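Local coordinates for resiniferatoxin-binding, phosphotriesterase-related protein (Rhodobacter sphaeroides 2.4.1, PDB 3K2G) that binds two zinc ions in a TIM-barrel fold of the phosphotriesterase family and is probably a metal-dependent phosphoric ester hydrolase, at residues D86-E91 / R119-E124; L252-A257 / H293-R298; E156-A161 / V200-P205. All coordinates share one frame; numbering follows the deposited sequence.

Contact 1. Residues D86-E91 / R119-E124; sequences DLAIAE and RRISAE
The guanidinium of Arg120 receives two carboxylates at its edge, Asp86 from helix 85-97 and Glu124 from one turn further along its own helix. Asp86 OD1 lies 2.8 Å from Arg120 NH2, close to the guanidinium plane, in a salt bridge that spans the two helices; the carboxylate is not coplanar with its partner, the two planes standing 72° apart. Glu124 OE2 takes the NE proton at 2.8 Å from Arg120 NE, on its syn side and near the guanidinium plane, although NE is tilted out of the Glu124 carboxylate plane. The CD1 methyl of Ile89 approaches the same group obliquely, 3.8 Å from Arg120 NE. Arg120 reaches this position because CG is anti to the backbone N (chi1 175°) and the chain stays extended as far as NE, carrying the charge across to helix 85-97. With one carboxylate on NE and another on NH2, rotation of the guanidinium is restricted, and the positive charge probably offsets the proximity of the two acids, whose Asp86 OD1 and Glu124 OE1 are 5.0 Å apart.

Alongside the ion pairs, Ile89, Ile121 and Ala88 make aliphatic contacts: Ile89 CG1 is 4.2 Å from CG1 of Ile121, and Ala88 CB meets Ile121 CD1 at the same distance. Ile89 also lies crosswise to the Glu124 side chain, its CD1 packing against the carboxylate, 3.3 Å from Glu124 OE1. Leu85, just before the first segment, also touches Arg120 and Ile121.

The short helical segments cross at -40° with their axes 9.6 Å apart, Ile89 and Ile121 being the closest pair of CA atoms. A buried aliphatic seam bordered by a more exposed salt-bridge network joins helices 85-97 and 115-125, which flank strand 102-105 in sequence, the helix-strand-helix succession of a TIM barrel.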
loop_
_atom_site.group_PDB
_atom_site.type_symbol
_atom_site.label_atom_id
_atom_site.label_comp_id
_atom_site.label_asym_id
_atom_site.label_seq_id
_atom_site.Cartn_x
_atom_site.Cartn_y
_atom_site.Cartn_z
ATOM N N ASP B 86 16.317 29.406 33.967
ATOM C CA ASP B 86 17.490 29.903 33.262
ATOM C C ASP B 86 17.832 29.041 32.049
ATOM O O ASP B 86 18.264 29.555 31.020
ATOM C CB ASP B 86 18.684 29.984 34.215
ATOM C CG ASP B 86 18.551 31.120 35.206
ATOM O OD1 ASP B 86 18.609 32.290 34.773
ATOM O OD2 ASP B 86 18.376 30.847 36.410
ATOM N N LEU B 87 17.634 27.734 32.174
ATOM C CA LEU B 87 17.908 26.813 31.071
ATOM C C LEU B 87 16.868 27.026 29.971
ATOM O O LEU B 87 17.192 27.015 28.777
ATOM C CB LEU B 87 17.856 25.360 31.563
ATOM C CG LEU B 87 18.080 24.271 30.502
ATOM C CD1 LEU B 87 19.415 24.487 29.813
ATOM C CD2 LEU B 87 18.032 22.899 31.149
ATOM N N ALA B 88 15.619 27.217 30.383
ATOM C CA ALA B 88 14.533 27.457 29.440
ATOM C C ALA B 88 14.899 28.673 28.599
ATOM O O ALA B 88 14.790 28.653 27.373
ATOM C CB ALA B 88 13.230 27.710 30.192
ATOM N N ILE B 89 15.353 29.730 29.266
ATOM C CA ILE B 89 15.739 30.952 28.577
ATOM C C ILE B 89 16.868 30.709 27.581
ATOM O O ILE B 89 16.833 31.222 26.466
ATOM C CB ILE B 89 16.169 32.047 29.587
ATOM C CG1 ILE B 89 14.937 32.565 30.329
ATOM C CG2 ILE B 89 16.889 33.183 28.863
ATOM C CD1 ILE B 89 15.253 33.439 31.522
ATOM N N ALA B 90 17.875 29.935 27.980
ATOM C CA ALA B 90 18.991 29.654 27.081
ATOM C C ALA B 90 18.531 28.794 25.903
ATOM O O ALA B 90 18.916 29.029 24.755
ATOM C CB ALA B 90 20.118 28.945 27.833
ATOM N N GLU B 91 17.705 27.796 26.200
ATOM C CA GLU B 91 17.203 26.897 25.168
ATOM C C GLU B 91 16.312 27.639 24.175
ATOM O O GLU B 91 16.338 27.352 22.981
ATOM C CB GLU B 91 16.434 25.748 25.816
ATOM C CG GLU B 91 17.306 24.759 26.598
ATOM C CD GLU B 91 18.052 23.779 25.697
ATOM O OE1 GLU B 91 17.519 23.425 24.621
ATOM O OE2 GLU B 91 19.163 23.343 26.070
ATOM N N ARG B 119 6.613 35.498 31.375
ATOM C CA ARG B 119 6.998 36.885 31.143
ATOM C C ARG B 119 8.505 37.093 31.284
ATOM O O ARG B 119 9.111 37.859 30.530
ATOM C CB ARG B 119 6.233 37.809 32.096
ATOM C CG ARG B 119 4.813 38.107 31.623
ATOM C CD ARG B 119 4.015 38.912 32.636
ATOM N NE ARG B 119 2.805 39.471 32.032
ATOM C CZ ARG B 119 1.888 40.177 32.688
ATOM N NH1 ARG B 119 2.029 40.415 33.986
ATOM N NH2 ARG B 119 0.833 40.658 32.041
ATOM N N ARG B 120 9.118 36.410 32.243
ATOM C CA ARG B 120 10.557 36.548 32.418
ATOM C C ARG B 120 11.241 35.953 31.190
ATOM O O ARG B 120 12.223 36.498 30.686
ATOM C CB ARG B 120 11.025 35.826 33.683
ATOM C CG ARG B 120 12.536 35.835 33.854
ATOM C CD ARG B 120 12.979 35.061 35.081
ATOM N NE ARG B 120 14.400 34.731 35.005
ATOM C CZ ARG B 120 15.032 33.920 35.848
ATOM N NH1 ARG B 120 14.375 33.346 36.848
ATOM N NH2 ARG B 120 16.323 33.669 35.679
ATOM N N ILE B 121 10.706 34.838 30.701
ATOM C CA ILE B 121 11.279 34.191 29.528
ATOM C C ILE B 121 11.153 35.087 28.298
ATOM O O ILE B 121 12.119 35.278 27.559
ATOM C CB ILE B 121 10.595 32.835 29.252
ATOM C CG1 ILE B 121 10.820 31.900 30.445
ATOM C CG2 ILE B 121 11.144 32.227 27.974
ATOM C CD1 ILE B 121 10.128 30.565 30.329
ATOM N N SER B 122 9.966 35.648 28.085
ATOM C CA SER B 122 9.755 36.524 26.939
ATOM C C SER B 122 10.625 37.769 27.078
ATOM O O SER B 122 11.192 38.253 26.100
ATOM C CB SER B 122 8.283 36.935 26.831
ATOM O OG SER B 122 7.900 37.765 27.912
ATOM N N ALA B 123 10.737 38.278 28.300
ATOM C CA ALA B 123 11.541 39.470 28.542
ATOM C C ALA B 123 13.024 39.249 28.245
ATOM O O ALA B 123 13.650 40.057 27.562
ATOM C CB ALA B 123 11.361 39.941 29.982
ATOM N N GLU B 124 13.581 38.148 28.740
ATOM C CA GLU B 124 15.000 37.864 28.531
ATOM C C GLU B 124 15.387 37.273 27.179
ATOM O O GLU B 124 16.547 37.362 26.780
ATOM C CB GLU B 124 15.520 36.950 29.641
ATOM C CG GLU B 124 15.514 37.589 31.018
ATOM C CD GLU B 124 16.089 36.676 32.078
ATOM O OE1 GLU B 124 17.155 36.082 31.825
ATOM O OE2 GLU B 124 15.483 36.558 33.165
#

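Contact 2. Residues L252-A257 / H293-R298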
loop_
_atom_site.group_PDB
_atom_site.type_symbol
_atom_site.label_atom_id
_atom_site.label_comp_id
_atom_site.label_asym_id
_atom_site.label_seq_id
_atom_site.Cartn_x
_atom_site.Cartn_y
_atom_site.Cartn_z
ATOM N N LEU B 252 -10.215 15.027 8.658
ATOM C CA LEU B 252 -10.216 15.951 9.782
ATOM C C LEU B 252 -9.870 17.323 9.243
ATOM O O LEU B 252 -10.475 18.321 9.634
ATOM C CB LEU B 252 -9.175 15.535 10.821
ATOM C CG LEU B 252 -9.533 14.263 11.587
ATOM C CD1 LEU B 252 -8.297 13.757 12.334
ATOM C CD2 LEU B 252 -10.682 14.557 12.548
ATOM N N ALA B 253 -8.900 17.367 8.332
ATOM C CA ALA B 253 -8.484 18.627 7.737
ATOM C C ALA B 253 -9.646 19.231 6.954
ATOM O O ALA B 253 -9.885 20.436 7.018
ATOM C CB ALA B 253 -7.287 18.407 6.817
ATOM N N GLN B 254 -10.365 18.374 6.227
ATOM C CA GLN B 254 -11.499 18.797 5.417
ATOM C C GLN B 254 -12.591 19.445 6.276
ATOM O O GLN B 254 -13.269 20.376 5.832
ATOM C CB GLN B 254 -12.076 17.603 4.654
ATOM C CG GLN B 254 -13.286 17.955 3.794
ATOM C CD GLN B 254 -12.952 18.960 2.708
ATOM O OE1 GLN B 254 -12.121 18.694 1.849
ATOM N NE2 GLN B 254 -13.600 20.120 2.744
ATOM N N ARG B 255 -12.766 18.954 7.500
ATOM C CA ARG B 255 -13.768 19.535 8.383
ATOM C C ARG B 255 -13.338 20.944 8.775
ATOM O O ARG B 255 -14.154 21.736 9.236
ATOM C CB ARG B 255 -13.983 18.665 9.628
ATOM C CG ARG B 255 -14.681 17.347 9.322
ATOM C CD ARG B 255 -14.984 16.535 10.580
ATOM N NE ARG B 255 -16.083 17.097 11.365
ATOM C CZ ARG B 255 -16.597 16.524 12.451
ATOM N NH1 ARG B 255 -16.117 15.369 12.888
ATOM N NH2 ARG B 255 -17.599 17.101 13.098
ATOM N N GLY B 256 -12.051 21.249 8.590
ATOM C CA GLY B 256 -11.558 22.583 8.897
ATOM C C GLY B 256 -10.540 22.733 10.019
ATOM O O GLY B 256 -9.917 23.790 10.166
ATOM N N ALA B 257 -10.351 21.680 10.805
ATOM C CA ALA B 257 -9.423 21.733 11.923
ATOM C C ALA B 257 -7.965 21.706 11.495
ATOM O O ALA B 257 -7.613 21.148 10.459
ATOM C CB ALA B 257 -9.699 20.577 12.884
ATOM N N HIS B 293 -3.210 16.772 -1.218
ATOM C CA HIS B 293 -4.661 16.769 -1.250
ATOM C C HIS B 293 -5.285 18.142 -1.013
ATOM O O HIS B 293 -6.503 18.260 -0.909
ATOM C CB HIS B 293 -5.192 15.752 -0.248
ATOM C CG HIS B 293 -4.784 14.345 -0.558
ATOM N ND1 HIS B 293 -5.096 13.726 -1.751
ATOM C CD2 HIS B 293 -4.084 13.439 0.165
ATOM C CE1 HIS B 293 -4.607 12.499 -1.748
ATOM N NE2 HIS B 293 -3.988 12.300 -0.597
ATOM N N GLY B 294 -4.446 19.170 -0.921
ATOM C CA GLY B 294 -4.940 20.526 -0.733
ATOM C C GLY B 294 -5.186 20.992 0.692
ATOM O O GLY B 294 -5.957 21.931 0.911
ATOM N N TYR B 295 -4.533 20.366 1.665
ATOM C CA TYR B 295 -4.730 20.752 3.057
ATOM C C TYR B 295 -3.503 21.374 3.713
ATOM O O TYR B 295 -3.367 21.337 4.934
ATOM C CB TYR B 295 -5.180 19.540 3.864
ATOM C CG TYR B 295 -6.458 18.942 3.337
ATOM C CD1 TYR B 295 -7.658 19.644 3.412
ATOM C CD2 TYR B 295 -6.460 17.695 2.722
ATOM C CE1 TYR B 295 -8.832 19.115 2.878
ATOM C CE2 TYR B 295 -7.623 17.159 2.187
ATOM C CZ TYR B 295 -8.802 17.872 2.267
ATOM O OH TYR B 295 -9.948 17.344 1.722
ATOM N N LEU B 296 -2.625 21.960 2.906
ATOM C CA LEU B 296 -1.412 22.580 3.433
ATOM C C LEU B 296 -1.683 23.685 4.451
ATOM O O LEU B 296 -0.948 23.818 5.430
ATOM C CB LEU B 296 -0.560 23.152 2.293
ATOM C CG LEU B 296 0.715 23.910 2.693
ATOM C CD1 LEU B 296 1.663 22.972 3.429
ATOM C CD2 LEU B 296 1.390 24.487 1.445
ATOM N N ASP B 297 -2.729 24.478 4.235
ATOM C CA ASP B 297 -3.003 25.569 5.160
ATOM C C ASP B 297 -3.553 25.130 6.505
ATOM O O ASP B 297 -3.869 25.969 7.345
ATOM C CB ASP B 297 -3.955 26.604 4.540
ATOM C CG ASP B 297 -5.318 26.032 4.203
ATOM O OD1 ASP B 297 -5.828 25.159 4.944
ATOM O OD2 ASP B 297 -5.897 26.481 3.190
ATOM N N ARG B 298 -3.666 23.822 6.711
ATOM C CA ARG B 298 -4.182 23.299 7.969
ATOM C C ARG B 298 -3.083 22.591 8.773
ATOM O O ARG B 298 -3.326 22.094 9.876
ATOM C CB ARG B 298 -5.318 22.314 7.688
ATOM C CG ARG B 298 -6.632 22.640 8.395
ATOM C CD ARG B 298 -7.489 23.637 7.631
ATOM N NE ARG B 298 -6.914 24.976 7.584
ATOM C CZ ARG B 298 -7.227 25.963 8.420
ATOM N NH1 ARG B 298 -6.643 27.142 8.285
ATOM N NH2 ARG B 298 -8.126 25.775 9.383
#
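Ala253 CB rests against the ring of Tyr295, 3.6 Å from Tyr295 CG, while the phenol oxygen at the far end of that ring finds the side chain of the next residue. Tyr295 OH donates to Gln254 OE1 at 2.6 Å; the acceptor lies at the ring edge, close to the ring plane, and the amide is turned 79° from the ring. Gln254 makes this bond through a bend at chi2 (62°), which folds its amide back toward the phenol. At the other end of the contact Arg298 NH2 donates to Gly256 O at 2.8 Å, with the oxygen only 5° out of the guanidinium plane.

That carbonyl belongs to Gly256, the first residue beyond helix 246-255, which adopts positive phi in a Schellman motif, its N bonding to Ala253 O at 2.8 Å. Gly294 closes helix 280-292 in the same manner. Each turn leads into a strand of the parallel barrel sheet, 258-261 and 299-301 respectively, so the contact ties together two successive helix-to-strand connections of the TIM barrel.

Arg298 is folded by bends at chi2 and chi3, and its NE forms a salt bridge with Asp297 OD1, 2.9 Å away, meeting the carboxylate from above its plane. Further out, Arg298 NH2 also bonds to Arg232 O, and the guanidinium makes a cation-pi contact with Phe258. The outer part of the contact reaches the subunit boundary: Gln254 packs on Arg255 of the second subunit, and Tyr295 on Thr251 of that subunit.

Contact 3. Residues E156-A161 / V200-P205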
loop_
_atom_site.group_PDB
_atom_site.type_symbol
_atom_site.label_atom_id
_atom_site.label_comp_id
_atom_site.label_asym_id
_atom_site.label_seq_id
_atom_site.Cartn_x
_atom_site.Cartn_y
_atom_site.Cartn_z
ATOM N N GLU B 156 -14.319 30.471 33.846
ATOM C CA GLU B 156 -12.934 30.655 34.281
ATOM C C GLU B 156 -12.070 31.089 33.114
ATOM O O GLU B 156 -11.233 31.982 33.246
ATOM C CB GLU B 156 -12.352 29.359 34.866
ATOM C CG GLU B 156 -13.147 28.783 36.027
ATOM C CD GLU B 156 -12.461 27.600 36.692
ATOM O OE1 GLU B 156 -11.888 26.747 35.975
ATOM O OE2 GLU B 156 -12.508 27.520 37.939
ATOM N N ILE B 157 -12.273 30.439 31.972
ATOM C CA ILE B 157 -11.507 30.738 30.769
ATOM C C ILE B 157 -11.792 32.147 30.252
ATOM O O ILE B 157 -10.881 32.863 29.828
ATOM C CB ILE B 157 -11.801 29.692 29.664
ATOM C CG1 ILE B 157 -11.266 28.325 30.105
ATOM C CG2 ILE B 157 -11.158 30.115 28.347
ATOM C CD1 ILE B 157 -11.632 27.177 29.186
ATOM N N VAL B 158 -13.057 32.545 30.293
ATOM C CA VAL B 158 -13.443 33.879 29.835
ATOM C C VAL B 158 -12.773 34.946 30.703
ATOM O O VAL B 158 -12.341 35.986 30.205
ATOM C CB VAL B 158 -14.976 34.074 29.909
ATOM C CG1 VAL B 158 -15.338 35.527 29.619
ATOM C CG2 VAL B 158 -15.663 33.152 28.923
ATOM N N ALA B 159 -12.693 34.681 32.003
ATOM C CA ALA B 159 -12.083 35.619 32.939
ATOM C C ALA B 159 -10.590 35.813 32.677
ATOM O O ALA B 159 -10.059 36.905 32.865
ATOM C CB ALA B 159 -12.314 35.143 34.374
ATOM N N GLU B 160 -9.915 34.754 32.236
ATOM C CA GLU B 160 -8.484 34.830 31.961
ATOM C C GLU B 160 -8.215 35.505 30.620
ATOM O O GLU B 160 -7.126 36.017 30.377
ATOM C CB GLU B 160 -7.870 33.428 31.975
ATOM C CG GLU B 160 -8.219 32.648 33.228
ATOM C CD GLU B 160 -7.475 31.334 33.343
ATOM O OE1 GLU B 160 -7.417 30.578 32.348
ATOM O OE2 GLU B 160 -6.961 31.053 34.442
ATOM N N ALA B 161 -9.217 35.504 29.747
ATOM C CA ALA B 161 -9.083 36.133 28.442
ATOM C C ALA B 161 -9.369 37.629 28.524
ATOM O O ALA B 161 -8.804 38.414 27.769
ATOM C CB ALA B 161 -10.042 35.480 27.442
ATOM N N VAL B 200 -16.605 30.029 21.859
ATOM C CA VAL B 200 -17.679 30.839 21.287
ATOM C C VAL B 200 -17.741 32.209 21.964
ATOM O O VAL B 200 -17.844 33.242 21.297
ATOM C CB VAL B 200 -19.055 30.141 21.447
ATOM C CG1 VAL B 200 -20.172 31.046 20.920
ATOM C CG2 VAL B 200 -19.059 28.816 20.693
ATOM N N ARG B 201 -17.663 32.217 23.290
ATOM C CA ARG B 201 -17.738 33.468 24.040
ATOM C C ARG B 201 -16.546 34.416 23.873
ATOM O O ARG B 201 -16.740 35.619 23.708
ATOM C CB ARG B 201 -17.977 33.161 25.523
ATOM C CG ARG B 201 -19.305 32.451 25.780
ATOM C CD ARG B 201 -19.377 31.820 27.169
ATOM N NE ARG B 201 -19.282 32.799 28.251
ATOM C CZ ARG B 201 -19.224 32.478 29.541
ATOM N NH1 ARG B 201 -19.249 31.202 29.908
ATOM N NH2 ARG B 201 -19.134 33.428 30.463
ATOM N N THR B 202 -15.323 33.885 23.883
ATOM C CA THR B 202 -14.132 34.727 23.752
ATOM C C THR B 202 -13.638 34.923 22.314
ATOM O O THR B 202 -12.959 35.905 22.013
ATOM C CB THR B 202 -12.950 34.161 24.579
ATOM O OG1 THR B 202 -12.542 32.898 24.035
ATOM C CG2 THR B 202 -13.358 33.977 26.025
ATOM N N GLY B 203 -13.965 33.985 21.433
ATOM C CA GLY B 203 -13.523 34.099 20.055
ATOM C C GLY B 203 -12.051 33.748 19.894
ATOM O O GLY B 203 -11.440 34.030 18.857
ATOM N N LEU B 204 -11.477 33.131 20.923
ATOM C CA LEU B 204 -10.068 32.729 20.888
ATOM C C LEU B 204 -9.917 31.332 20.299
ATOM O O LEU B 204 -10.862 30.533 20.323
ATOM C CB LEU B 204 -9.471 32.723 22.299
ATOM C CG LEU B 204 -9.162 34.063 22.963
ATOM C CD1 LEU B 204 -8.650 33.831 24.391
ATOM C CD2 LEU B 204 -8.127 34.809 22.128
ATOM N N PRO B 205 -8.724 31.017 19.760
ATOM C CA PRO B 205 -8.472 29.696 19.174
ATOM C C PRO B 205 -8.615 28.609 20.236
ATOM O O PRO B 205 -8.444 28.871 21.424
ATOM C CB PRO B 205 -7.034 29.805 18.677
ATOM C CG PRO B 205 -6.883 31.260 18.375
ATOM C CD PRO B 205 -7.572 31.908 19.547
#
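A valine methyl lies over the face of an arginine: Val158 CG2 sits 3.6 Å above the guanidinium plane of Arg201, offset toward its rim and 3.7 Å from Arg201 CZ. The two side chains cross at about a right angle. A bend at chi3 (62°) folds the guanidinium of Arg201 over the methyl, while its nitrogens pair outside the segments, NE with Glu5 and NH2 with Asp155.

The same methyl meets Thr202 CG2 at 3.8 Å. One turn along helix 150-162, Ala161 CB touches both Thr202 CG2 and Leu204 CD1, 3.7 Å from the latter. Thr202 divides its two branches: CG2 faces helix 150-162, whereas OG1 accepts from Leu204 N at 3.3 Å, an ST turn, and also bonds to Ala198 O. This turn, with Gly203 at positive phi, ends helix 186-202 and leads the chain into strand 206-208, next to strand 175-178 in the barrel sheet; Ile175 of that strand packs on both Thr202 and Leu204.

No hydrogen bond crosses between the segments: contact between them is van der Waals, with Thr202 OG1 taken up by its turn and Ala198 O, while the Arg201-Asp155 salt bridge adds an ionic tie between the two helices.

In the fold
The three contacts follow one another along the chain, in the order contact 1, contact 3, contact 2. Contacts 1 and 2 are on opposite sides of the chain's centre, 34 Å apart between centres. Contact 3 is 27 Å from contact 1 and 25 Å from contact 2, centre to centre; its nearest atoms come within about 9 and 10 Å of them. Contact 1 approaches the zinc site, the Ala88 side chain lying about 9 Å from that of the zinc ligand His36. Contacts 2 and 3 lie away from the metals, but the chain runs on from 200-205 toward zinc ligand His209 and from 293-298 toward Asp304.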